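Local atomic coordinates of tudor domain-containing protein 1 (Mus musculus, PDB entry 4B9W), a protein that uses its Tudor domains to bind arginine-methylated Piwi proteins, and takes part in the piRNA-mediated repression of transposable elements during spermatogenesis. Residues 27-32 / 149-154; 43-48 / 100-105; 62-65 / 69-72; 87-90 / 96-99. All coordinates share one frame; numbering follows the deposited sequence.

Contact 1. Residues 27-32 / 149-154; sequences YSPGEF and ARFQAC
The ring of Phe151, carried on helix 145-155, reaches into the turn at residues 28-31 and meets the ring of Phe32. The two form a T-shaped (edge-to-face) stack. Their centroids are 4.9 Å apart and their planes stand at 80°. Phe151 is the edge partner. Its CZ sits 3.5 Å above the plane of the Phe32 ring, over the centre, and its CE2 lies 3.5 Å from Phe32 CD1. With CG anti to the backbone N (chi1 -180°), the Phe151 ring extends off the helix toward the turn. Phe32 takes the crowded position, its CG between N and the carbonyl carbon (chi1 61°), and this presents a ring face to the helix.

Pro29 flanks the same ring. Its CA is 3.6 Å from Phe151 CD2, an oblique approach, and its CG is 4.0 Å from that atom. Ser28 O lies 3.5 Å from Phe151 CE2, so the carbonyl oxygen faces the ring's edge, where the hydrogens are probably weakly positive.

The turn holds its own shape. It is a type I beta turn, and Ser28 OG accepts from Gly30 N at 2.9 Å, an ST turn. Glu31 O takes both Tyr27 N and Ser28 N, a classic beta bulge.

The contact is buried in the staphylococcal-nuclease-like (OB-fold) part of the extended Tudor domain, whose sheet includes strands 18-26, 31-36, 129-133, 160-168 and 171-178. Leu133 of strand 129-133 touches both rings. Val23 of strand 18-26 packs on Phe32, while Met26 and Ile187, the latter from helix 187-193, pack on Phe151.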
loop_
_atom_site.group_PDB
_atom_site.type_symbol
_atom_site.label_atom_id
_atom_site.label_comp_id
_atom_site.label_asym_id
_atom_site.label_seq_id
_atom_site.Cartn_x
_atom_site.Cartn_y
_atom_site.Cartn_z
ATOM N N TYR A 27 -3.094 10.272 -6.105
ATOM C CA TYR A 27 -3.773 8.994 -6.123
ATOM C C TYR A 27 -5.257 9.167 -5.905
ATOM O O TYR A 27 -6.040 8.456 -6.527
ATOM C CB TYR A 27 -3.212 8.065 -5.050
ATOM C CG TYR A 27 -1.781 7.693 -5.228
ATOM C CD1 TYR A 27 -1.419 6.624 -6.035
ATOM C CD2 TYR A 27 -0.770 8.409 -4.590
ATOM C CE1 TYR A 27 -0.091 6.266 -6.188
ATOM C CE2 TYR A 27 0.554 8.062 -4.748
ATOM C CZ TYR A 27 0.888 6.989 -5.541
ATOM O OH TYR A 27 2.208 6.658 -5.689
ATOM N N SER A 28 -5.635 10.092 -5.010
ATOM C CA SER A 28 -7.046 10.402 -4.684
ATOM C C SER A 28 -7.154 11.693 -3.884
ATOM O O SER A 28 -6.146 12.286 -3.538
ATOM C CB SER A 28 -7.719 9.265 -3.869
ATOM O OG SER A 28 -7.255 9.193 -2.534
ATOM N N PRO A 29 -8.383 12.115 -3.549
ATOM C CA PRO A 29 -8.541 13.179 -2.560
ATOM C C PRO A 29 -8.090 12.809 -1.164
ATOM O O PRO A 29 -7.923 13.711 -0.342
ATOM C CB PRO A 29 -10.051 13.447 -2.570
ATOM C CG PRO A 29 -10.477 13.077 -3.934
ATOM C CD PRO A 29 -9.656 11.849 -4.241
ATOM N N GLY A 30 -7.908 11.516 -0.885
ATOM C CA GLY A 30 -7.457 11.053 0.416
ATOM C C GLY A 30 -5.970 10.734 0.470
ATOM O O GLY A 30 -5.432 10.344 1.522
ATOM N N GLU A 31 -5.313 10.915 -0.670
ATOM C CA GLU A 31 -3.936 10.521 -0.827
ATOM C C GLU A 31 -3.269 11.232 -2.002
ATOM O O GLU A 31 -3.300 10.761 -3.148
ATOM C CB GLU A 31 -3.894 9.017 -1.030
ATOM C CG GLU A 31 -2.505 8.430 -1.131
ATOM C CD GLU A 31 -2.546 6.939 -1.447
ATOM O OE1 GLU A 31 -3.571 6.428 -1.983
ATOM O OE2 GLU A 31 -1.542 6.279 -1.184
ATOM N N PHE A 32 -2.628 12.344 -1.708
ATOM C CA PHE A 32 -1.857 13.026 -2.706
ATOM C C PHE A 32 -0.641 13.628 -2.051
ATOM O O PHE A 32 -0.595 13.781 -0.835
ATOM C CB PHE A 32 -2.687 14.091 -3.439
ATOM C CG PHE A 32 -3.211 15.187 -2.554
ATOM C CD1 PHE A 32 -4.322 14.986 -1.764
ATOM C CD2 PHE A 32 -2.577 16.443 -2.516
ATOM C CE1 PHE A 32 -4.806 15.999 -0.943
ATOM C CE2 PHE A 32 -3.055 17.453 -1.704
ATOM C CZ PHE A 32 -4.180 17.234 -0.927
ATOM N N ALA A 149 -10.230 12.394 -10.850
ATOM C CA ALA A 149 -9.926 13.192 -12.042
ATOM C C ALA A 149 -10.437 14.645 -11.929
ATOM O O ALA A 149 -9.804 15.600 -12.441
ATOM C CB ALA A 149 -10.459 12.507 -13.295
ATOM N N ARG A 150 -11.555 14.841 -11.244
ATOM C CA ARG A 150 -12.021 16.201 -11.014
ATOM C C ARG A 150 -11.032 16.949 -10.113
ATOM O O ARG A 150 -10.649 18.075 -10.412
ATOM C CB ARG A 150 -13.449 16.233 -10.443
ATOM C CG ARG A 150 -13.986 17.642 -10.180
ATOM C CD ARG A 150 -13.704 18.627 -11.320
ATOM N NE ARG A 150 -14.628 18.497 -12.451
ATOM C CZ ARG A 150 -14.310 18.612 -13.752
ATOM N NH1 ARG A 150 -13.056 18.816 -14.201
ATOM N NH2 ARG A 150 -15.269 18.490 -14.642
ATOM N N PHE A 151 -10.604 16.298 -9.029
ATOM C CA PHE A 151 -9.609 16.839 -8.114
ATOM C C PHE A 151 -8.346 17.245 -8.879
ATOM O O PHE A 151 -7.882 18.364 -8.719
ATOM C CB PHE A 151 -9.328 15.805 -6.976
ATOM C CG PHE A 151 -8.306 16.237 -5.938
ATOM C CD1 PHE A 151 -8.202 17.554 -5.502
ATOM C CD2 PHE A 151 -7.495 15.279 -5.333
ATOM C CE1 PHE A 151 -7.272 17.912 -4.533
ATOM C CE2 PHE A 151 -6.563 15.632 -4.372
ATOM C CZ PHE A 151 -6.458 16.958 -3.965
ATOM N N GLN A 152 -7.828 16.334 -9.712
ATOM C CA GLN A 152 -6.624 16.545 -10.525
ATOM C C GLN A 152 -6.762 17.787 -11.433
ATOM O O GLN A 152 -5.846 18.612 -11.520
ATOM C CB GLN A 152 -6.350 15.269 -11.346
ATOM C CG GLN A 152 -5.361 15.379 -12.479
ATOM C CD GLN A 152 -3.975 15.688 -12.000
ATOM O OE1 GLN A 152 -3.613 15.370 -10.860
ATOM N NE2 GLN A 152 -3.170 16.283 -12.868
ATOM N N ALA A 153 -7.923 17.925 -12.065
ATOM C CA ALA A 153 -8.232 19.083 -12.901
ATOM C C ALA A 153 -8.291 20.396 -12.073
ATOM O O ALA A 153 -8.016 21.481 -12.610
ATOM C CB ALA A 153 -9.534 18.851 -13.703
ATOM N N CYS A 154 -8.599 20.302 -10.775
ATOM C CA CYS A 154 -8.483 21.485 -9.869
ATOM C C CYS A 154 -7.062 21.864 -9.472
ATOM O O CYS A 154 -6.856 22.964 -8.994
ATOM C CB CYS A 154 -9.225 21.278 -8.549
ATOM S SG CYS A 154 -10.984 20.990 -8.708
#

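Contact 2. Residues 43-48 / 100-105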
loop_
_atom_site.group_PDB
_atom_site.type_symbol
_atom_site.label_atom_id
_atom_site.label_comp_id
_atom_site.label_asym_id
_atom_site.label_seq_id
_atom_site.Cartn_x
_atom_site.Cartn_y
_atom_site.Cartn_z
ATOM N N GLU A 43 14.435 24.750 -4.586
ATOM C CA GLU A 43 15.807 24.990 -5.013
ATOM C C GLU A 43 16.800 24.029 -4.335
ATOM O O GLU A 43 17.687 23.482 -4.993
ATOM C CB GLU A 43 16.212 26.433 -4.742
ATOM C CG GLU A 43 17.643 26.686 -5.197
ATOM C CD GLU A 43 18.054 28.130 -5.113
ATOM O OE1 GLU A 43 17.308 28.931 -4.508
ATOM O OE2 GLU A 43 19.137 28.454 -5.652
ATOM N N LYS A 44 16.668 23.841 -3.025
ATOM C CA LYS A 44 17.520 22.881 -2.316
ATOM C C LYS A 44 17.339 21.460 -2.861
ATOM O O LYS A 44 18.312 20.703 -2.966
ATOM C CB LYS A 44 17.223 22.894 -0.811
ATOM C CG LYS A 44 17.760 24.106 -0.075
ATOM C CD LYS A 44 17.099 24.265 1.287
ATOM C CE LYS A 44 17.858 25.240 2.182
ATOM N NZ LYS A 44 17.010 25.570 3.368
ATOM N N LEU A 45 16.094 21.102 -3.208
ATOM C CA LEU A 45 15.813 19.792 -3.789
ATOM C C LEU A 45 16.430 19.621 -5.189
ATOM O O LEU A 45 17.000 18.573 -5.477
ATOM C CB LEU A 45 14.310 19.538 -3.840
ATOM C CG LEU A 45 13.879 18.208 -4.437
ATOM C CD1 LEU A 45 14.456 17.047 -3.632
ATOM C CD2 LEU A 45 12.358 18.201 -4.491
ATOM N N ASP A 46 16.323 20.637 -6.049
ATOM C CA ASP A 46 17.093 20.676 -7.320
ATOM C C ASP A 46 18.595 20.496 -7.096
ATOM O O ASP A 46 19.258 19.733 -7.800
ATOM C CB ASP A 46 16.905 22.019 -8.042
ATOM C CG ASP A 46 15.564 22.148 -8.732
ATOM O OD1 ASP A 46 14.948 21.116 -9.087
ATOM O OD2 ASP A 46 15.125 23.309 -8.943
ATOM N N ASP A 47 19.142 21.204 -6.117
ATOM C CA ASP A 47 20.583 21.115 -5.862
ATOM C C ASP A 47 21.021 19.720 -5.394
ATOM O O ASP A 47 22.052 19.204 -5.842
ATOM C CB ASP A 47 21.014 22.190 -4.865
ATOM C CG ASP A 47 20.929 23.598 -5.456
ATOM O OD1 ASP A 47 21.239 23.767 -6.662
ATOM O OD2 ASP A 47 20.544 24.529 -4.720
ATOM N N LEU A 48 20.232 19.118 -4.507
ATOM C CA LEU A 48 20.491 17.769 -4.016
ATOM C C LEU A 48 20.449 16.762 -5.157
ATOM O O LEU A 48 21.314 15.893 -5.261
ATOM C CB LEU A 48 19.478 17.387 -2.932
ATOM C CG LEU A 48 19.504 15.926 -2.460
ATOM C CD1 LEU A 48 20.874 15.573 -1.896
ATOM C CD2 LEU A 48 18.405 15.651 -1.450
ATOM N N PHE A 100 9.837 6.815 -3.727
ATOM C CA PHE A 100 10.600 8.039 -3.985
ATOM C C PHE A 100 10.174 9.150 -3.011
ATOM O O PHE A 100 9.104 9.724 -3.151
ATOM C CB PHE A 100 10.441 8.446 -5.470
ATOM C CG PHE A 100 11.198 7.549 -6.403
ATOM C CD1 PHE A 100 12.570 7.679 -6.523
ATOM C CD2 PHE A 100 10.556 6.563 -7.142
ATOM C CE1 PHE A 100 13.300 6.841 -7.359
ATOM C CE2 PHE A 100 11.270 5.724 -7.977
ATOM C CZ PHE A 100 12.646 5.866 -8.091
ATOM N N VAL A 101 11.026 9.425 -2.014
ATOM C CA VAL A 101 10.646 10.187 -0.809
ATOM C C VAL A 101 10.402 11.682 -1.020
ATOM O O VAL A 101 9.713 12.327 -0.222
ATOM C CB VAL A 101 11.687 10.029 0.325
ATOM C CG1 VAL A 101 11.757 8.589 0.809
ATOM C CG2 VAL A 101 13.063 10.501 -0.107
ATOM N N ASP A 102 10.960 12.235 -2.085
ATOM C CA ASP A 102 10.728 13.642 -2.400
ATOM C C ASP A 102 9.566 13.888 -3.372
ATOM O O ASP A 102 9.333 15.040 -3.739
ATOM C CB ASP A 102 12.007 14.252 -2.960
ATOM C CG ASP A 102 13.124 14.286 -1.938
ATOM O OD1 ASP A 102 12.927 14.853 -0.835
ATOM O OD2 ASP A 102 14.213 13.794 -2.273
ATOM N N TYR A 103 8.840 12.833 -3.776
ATOM C CA TYR A 103 7.741 12.967 -4.778
ATOM C C TYR A 103 6.481 12.155 -4.431
ATOM O O TYR A 103 5.379 12.613 -4.683
ATOM C CB TYR A 103 8.244 12.619 -6.209
ATOM C CG TYR A 103 9.437 13.484 -6.623
ATOM C CD1 TYR A 103 10.733 13.103 -6.288
ATOM C CD2 TYR A 103 9.260 14.689 -7.303
ATOM C CE1 TYR A 103 11.822 13.891 -6.608
ATOM C CE2 TYR A 103 10.339 15.474 -7.660
ATOM C CZ TYR A 103 11.630 15.074 -7.287
ATOM O OH TYR A 103 12.738 15.845 -7.595
ATOM N N GLY A 104 6.651 10.952 -3.881
ATOM C CA GLY A 104 5.539 10.171 -3.366
ATOM C C GLY A 104 5.123 8.990 -4.213
ATOM O O GLY A 104 4.212 8.257 -3.827
ATOM N N ASN A 105 5.768 8.801 -5.363
ATOM C CA ASN A 105 5.545 7.612 -6.200
ATOM C C ASN A 105 6.381 6.422 -5.755
ATOM O O ASN A 105 7.458 6.568 -5.125
ATOM C CB ASN A 105 5.785 7.888 -7.685
ATOM C CG ASN A 105 7.181 8.394 -7.976
ATOM O OD1 ASN A 105 7.614 9.345 -7.372
ATOM N ND2 ASN A 105 7.881 7.758 -8.913
#
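This is a small van der Waals contact of leucine methyls with a carboxylate and a tyrosine hydroxyl, made where helix 41-57 lies against the SH3-like Tudor barrel. The helix leads from strand 31-36 to the barrel, and it meets the loop between strands 96-100 and 106-109. That loop is part of the methylarginine-binding site: Phe100 and Tyr103 pack on the modified side chain of the bound peptide, and Asn105 OD1 hydrogen-bonds to it. Phe100 O ties the loop together by accepting from both Tyr103 N and Gly104 N.

Leu45 is the residue that reaches across from the helix. Its CG is anti to the backbone N (chi1 179°), which carries the two methyls toward the loop. Leu45 CD1 lies 3.5 Å from both Asp102 CG and Asp102 OD2. The charge of that carboxylate is met elsewhere, since Asp102 OD1 forms a salt bridge with Arg84 and accepts from Gln127 N. With only an alanine here, the Asp102 carboxylate and the Tyr103 hydroxyl are likely to lose their apolar neighbour, opening a gap between helix and loop. Tyr103 OH also has a weak hydrogen bond with Asn49 ND2 of the same helix. Leu45 CD2 comes within 3.9 Å of Tyr103 OH.

Contact 3. Residues 62-65 / 69-72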
loop_
_atom_site.group_PDB
_atom_site.type_symbol
_atom_site.label_atom_id
_atom_site.label_comp_id
_atom_site.label_asym_id
_atom_site.label_seq_id
_atom_site.Cartn_x
_atom_site.Cartn_y
_atom_site.Cartn_z
ATOM N N ASN A 62 27.576 1.631 -6.350
ATOM C CA ASN A 62 27.635 1.114 -4.975
ATOM C C ASN A 62 27.019 -0.273 -4.776
ATOM O O ASN A 62 25.963 -0.584 -5.339
ATOM C CB ASN A 62 26.933 2.078 -4.016
ATOM C CG ASN A 62 27.657 3.396 -3.884
ATOM O OD1 ASN A 62 28.185 3.727 -2.817
ATOM N ND2 ASN A 62 27.695 4.156 -4.969
ATOM N N GLY A 63 27.681 -1.096 -3.960
ATOM C CA GLY A 63 27.061 -2.301 -3.425
ATOM C C GLY A 63 26.007 -1.853 -2.424
ATOM O O GLY A 63 26.345 -1.295 -1.377
ATOM N N PHE A 64 24.732 -2.045 -2.762
ATOM C CA PHE A 64 23.643 -1.708 -1.847
ATOM C C PHE A 64 22.939 -2.972 -1.348
ATOM O O PHE A 64 22.581 -3.830 -2.143
ATOM C CB PHE A 64 22.631 -0.783 -2.523
ATOM C CG PHE A 64 21.426 -0.488 -1.671
ATOM C CD1 PHE A 64 21.550 0.251 -0.517
ATOM C CD2 PHE A 64 20.183 -0.989 -2.002
ATOM C CE1 PHE A 64 20.453 0.507 0.283
ATOM C CE2 PHE A 64 19.080 -0.730 -1.214
ATOM C CZ PHE A 64 19.216 0.017 -0.067
ATOM N N LYS A 65 22.751 -3.072 -0.037
ATOM C CA LYS A 65 22.035 -4.185 0.578
ATOM C C LYS A 65 20.609 -3.737 0.968
ATOM O O LYS A 65 20.428 -2.966 1.906
ATOM C CB LYS A 65 22.789 -4.694 1.805
ATOM C CG LYS A 65 23.916 -5.680 1.504
ATOM C CD LYS A 65 24.734 -5.982 2.757
ATOM C CE LYS A 65 25.629 -7.204 2.568
ATOM N NZ LYS A 65 26.491 -7.098 1.349
ATOM N N GLY A 69 12.503 -0.372 4.569
ATOM C CA GLY A 69 12.582 0.938 5.169
ATOM C C GLY A 69 13.972 1.566 5.114
ATOM O O GLY A 69 14.157 2.616 5.701
ATOM N N ARG A 70 14.946 0.958 4.425
ATOM C CA ARG A 70 16.310 1.550 4.307
ATOM C C ARG A 70 16.400 2.641 3.216
ATOM O O ARG A 70 15.890 2.480 2.107
ATOM C CB ARG A 70 17.379 0.475 4.003
ATOM C CG ARG A 70 18.817 0.993 4.065
ATOM C CD ARG A 70 19.881 -0.065 3.765
ATOM N NE ARG A 70 19.791 -1.249 4.627
ATOM C CZ ARG A 70 20.292 -1.361 5.859
ATOM N NH1 ARG A 70 20.962 -0.356 6.431
ATOM N NH2 ARG A 70 20.129 -2.501 6.534
ATOM N N PRO A 71 17.108 3.743 3.511
ATOM C CA PRO A 71 17.240 4.745 2.475
ATOM C C PRO A 71 18.255 4.338 1.413
ATOM O O PRO A 71 19.179 3.578 1.689
ATOM C CB PRO A 71 17.699 5.993 3.240
ATOM C CG PRO A 71 17.612 5.645 4.687
ATOM C CD PRO A 71 17.758 4.171 4.761
ATOM N N CYS A 72 18.035 4.816 0.201
ATOM C CA CYS A 72 18.942 4.596 -0.919
ATOM C C CYS A 72 18.720 5.678 -1.970
ATOM O O CYS A 72 17.920 6.611 -1.758
ATOM C CB CYS A 72 18.714 3.215 -1.528
ATOM S SG CYS A 72 16.994 2.875 -1.991
#
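One face of the Phe64 ring is covered by Cys72. The CB of Cys72 makes a CH-pi contact, 3.9 Å from the ring centroid and 24° off the normal, displaced toward the rim on the CZ side. Cys72 SG follows at 4.7 Å from the same centroid, a more oblique sulfur-aromatic approach. Two atoms come slantwise to Phe64 CE1: Arg70 CD and Pro71 O, each at 3.6 Å. Phe64 CG is anti to the backbone N (chi1 175°), and the ring therefore reaches out from its loop to the start of strand 71-76.

Arg70 runs past the ring in the opposite direction with its aliphatic part. Its chain bends at the CG-CD bond, and the guanidinium plane ends up turned 75° from the ring. Arg70 NE is 3.3 Å from Lys65 O.

Leu114, Ala116 and Val87 also touch the Phe64 ring. Cut back to an alanine, this position is likely to leave Cys72 CB without its aromatic cover and open a gap between loop and strand. The arrangement belongs to the five-stranded antiparallel barrel of an SH3-like Tudor domain: the loop after helix 41-57 packs a phenylalanine on the first strand, beside strands 81-90 and 114-116.

Contact 4. Residues 87-90 / 96-99; sequences VKEI and VKVH
Lys97 O is gripped by two backbone N-H groups of the facing strand. Lys88 N donates at 2.8 Å with an N-H...O angle of 158°, and Glu89 N donates at 3.1 Å with an angle of 168°. Two residues opposite one make a classic beta bulge. Glu89 O takes the return bond from Lys97 N at 2.8 Å, so Glu89 and Lys97 are an antiparallel hydrogen-bonded pair. The pairs Val87-Val98 and Ile90-Val96 are non-hydrogen-bonded, with the register shifted by one residue between Val87 and Glu89.

Glu89 and Lys97 lie side by side and point the same way. Both have CG anti to the carbonyl carbon and an extended chain beyond it, which brings their charged ends near each other. Direct contact falls short, with Glu89 OE1 4.2 Å from Lys97 NZ. A water bridges the two side chains through the other carboxylate oxygen, donating to Glu89 OE2 at 2.9 Å and accepting from Lys97 NZ at 3.0 Å. Outside the hairpin, a basic side chain of the bound peptide forms a salt bridge with Glu89 OE2.

The other face of the hairpin is apolar. Val87 CG1 meets Val96 CG1 at 3.7 Å, and Ile90 packs more loosely on Val96. Leu114 touches Val96 and Val98, and Phe64 touches Val87, so the valines of this face look into the Tudor barrel.

The chemistry thus splits by face. The valines serve the barrel, and Ile90, at the end of its strand, also packs on an aromatic side chain of the peptide. The water-linked Glu89-Lys97 pair offers the peptide a carboxylate, whose negative charge Lys97 would probably temper.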
loop_
_atom_site.group_PDB
_atom_site.type_symbol
_atom_site.label_atom_id
_atom_site.label_comp_id
_atom_site.label_asym_id
_atom_site.label_seq_id
_atom_site.Cartn_x
_atom_site.Cartn_y
_atom_site.Cartn_z
ATOM N N VAL A 87 13.369 1.720 0.609
ATOM C CA VAL A 87 12.933 0.384 0.233
ATOM C C VAL A 87 11.549 0.104 0.853
ATOM O O VAL A 87 11.372 0.136 2.080
ATOM C CB VAL A 87 13.978 -0.669 0.656
ATOM C CG1 VAL A 87 13.479 -2.088 0.407
ATOM C CG2 VAL A 87 15.290 -0.419 -0.078
ATOM N N LYS A 88 10.568 -0.163 0.001
ATOM C CA LYS A 88 9.218 -0.432 0.451
ATOM C C LYS A 88 8.921 -1.936 0.407
ATOM O O LYS A 88 8.366 -2.487 1.360
ATOM C CB LYS A 88 8.213 0.363 -0.385
ATOM C CG LYS A 88 6.801 0.326 0.186
ATOM C CD LYS A 88 6.101 1.662 0.039
ATOM C CE LYS A 88 5.287 2.034 1.272
ATOM N NZ LYS A 88 3.842 1.771 1.053
ATOM N N GLU A 89 9.324 -2.597 -0.676
ATOM C CA GLU A 89 9.107 -4.036 -0.820
ATOM C C GLU A 89 10.277 -4.760 -1.476
ATOM O O GLU A 89 10.955 -4.190 -2.324
ATOM C CB GLU A 89 7.855 -4.293 -1.659
ATOM C CG GLU A 89 6.670 -3.410 -1.305
ATOM C CD GLU A 89 5.386 -3.900 -1.908
ATOM O OE1 GLU A 89 5.402 -4.919 -2.614
ATOM O OE2 GLU A 89 4.349 -3.283 -1.653
ATOM N N ILE A 90 10.492 -6.016 -1.082
ATOM C CA ILE A 90 11.414 -6.923 -1.787
ATOM C C ILE A 90 10.618 -8.102 -2.338
ATOM O O ILE A 90 9.950 -8.855 -1.590
ATOM C CB ILE A 90 12.558 -7.437 -0.892
ATOM C CG1 ILE A 90 13.333 -6.257 -0.300
ATOM C CG2 ILE A 90 13.530 -8.309 -1.684
ATOM C CD1 ILE A 90 14.316 -6.649 0.777
ATOM N N VAL A 96 13.022 -4.875 -6.285
ATOM C CA VAL A 96 12.741 -4.119 -5.070
ATOM C C VAL A 96 11.789 -2.964 -5.449
ATOM O O VAL A 96 12.020 -2.274 -6.457
ATOM C CB VAL A 96 14.064 -3.557 -4.460
ATOM C CG1 VAL A 96 13.794 -2.735 -3.217
ATOM C CG2 VAL A 96 15.059 -4.673 -4.121
ATOM N N LYS A 97 10.712 -2.767 -4.682
ATOM C CA LYS A 97 9.901 -1.551 -4.837
ATOM C C LYS A 97 10.392 -0.473 -3.924
ATOM O O LYS A 97 10.622 -0.697 -2.734
ATOM C CB LYS A 97 8.422 -1.780 -4.568
ATOM C CG LYS A 97 7.801 -2.664 -5.611
ATOM C CD LYS A 97 6.310 -2.563 -5.610
ATOM C CE LYS A 97 5.765 -3.467 -6.687
ATOM N NZ LYS A 97 4.307 -3.641 -6.508
ATOM N N VAL A 98 10.519 0.714 -4.490
ATOM C CA VAL A 98 11.051 1.844 -3.776
ATOM C C VAL A 98 10.049 2.988 -3.766
ATOM O O VAL A 98 9.361 3.212 -4.763
ATOM C CB VAL A 98 12.378 2.309 -4.394
ATOM C CG1 VAL A 98 13.429 1.240 -4.169
ATOM C CG2 VAL A 98 12.200 2.640 -5.884
ATOM N N HIS A 99 9.968 3.660 -2.618
ATOM C CA HIS A 99 9.216 4.886 -2.428
ATOM C C HIS A 99 10.096 6.070 -2.657
ATOM O O HIS A 99 11.026 6.323 -1.892
ATOM C CB HIS A 99 8.670 4.953 -1.005
ATOM C CG HIS A 99 7.814 6.159 -0.763
ATOM N ND1 HIS A 99 6.474 6.147 -0.965
ATOM C CD2 HIS A 99 8.151 7.451 -0.402
ATOM C CE1 HIS A 99 5.985 7.383 -0.701
ATOM N NE2 HIS A 99 7.026 8.174 -0.359
HETATM O O HOH W 1 2.714 -3.154 -4.009
#

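Overall arrangement
Contacts 2, 3 and 4 belong to the Tudor barrel and the helix and loops packed on it, while contact 1 lies in the other half of the extended domain. Contacts 3 and 4 are close neighbours, with centres about 10 Å apart, and both reach the same sheet, through strands 71-76 and 81-90: Gly69 N probably bonds to Val87 O, and Arg70 O to Val87 N. Contact 2 meets contact 4 where Gly104 O packs on His99 CE1, 3.7 Å away. Contacts 1 and 2 have centres about 21 Å apart, yet Tyr27 OH reaches Gly104 O at 3.2 Å, a probable hydrogen bond. The peptide is touched by residues of contacts 1, 2 and 4, with its modified side chain at the loop 100-105.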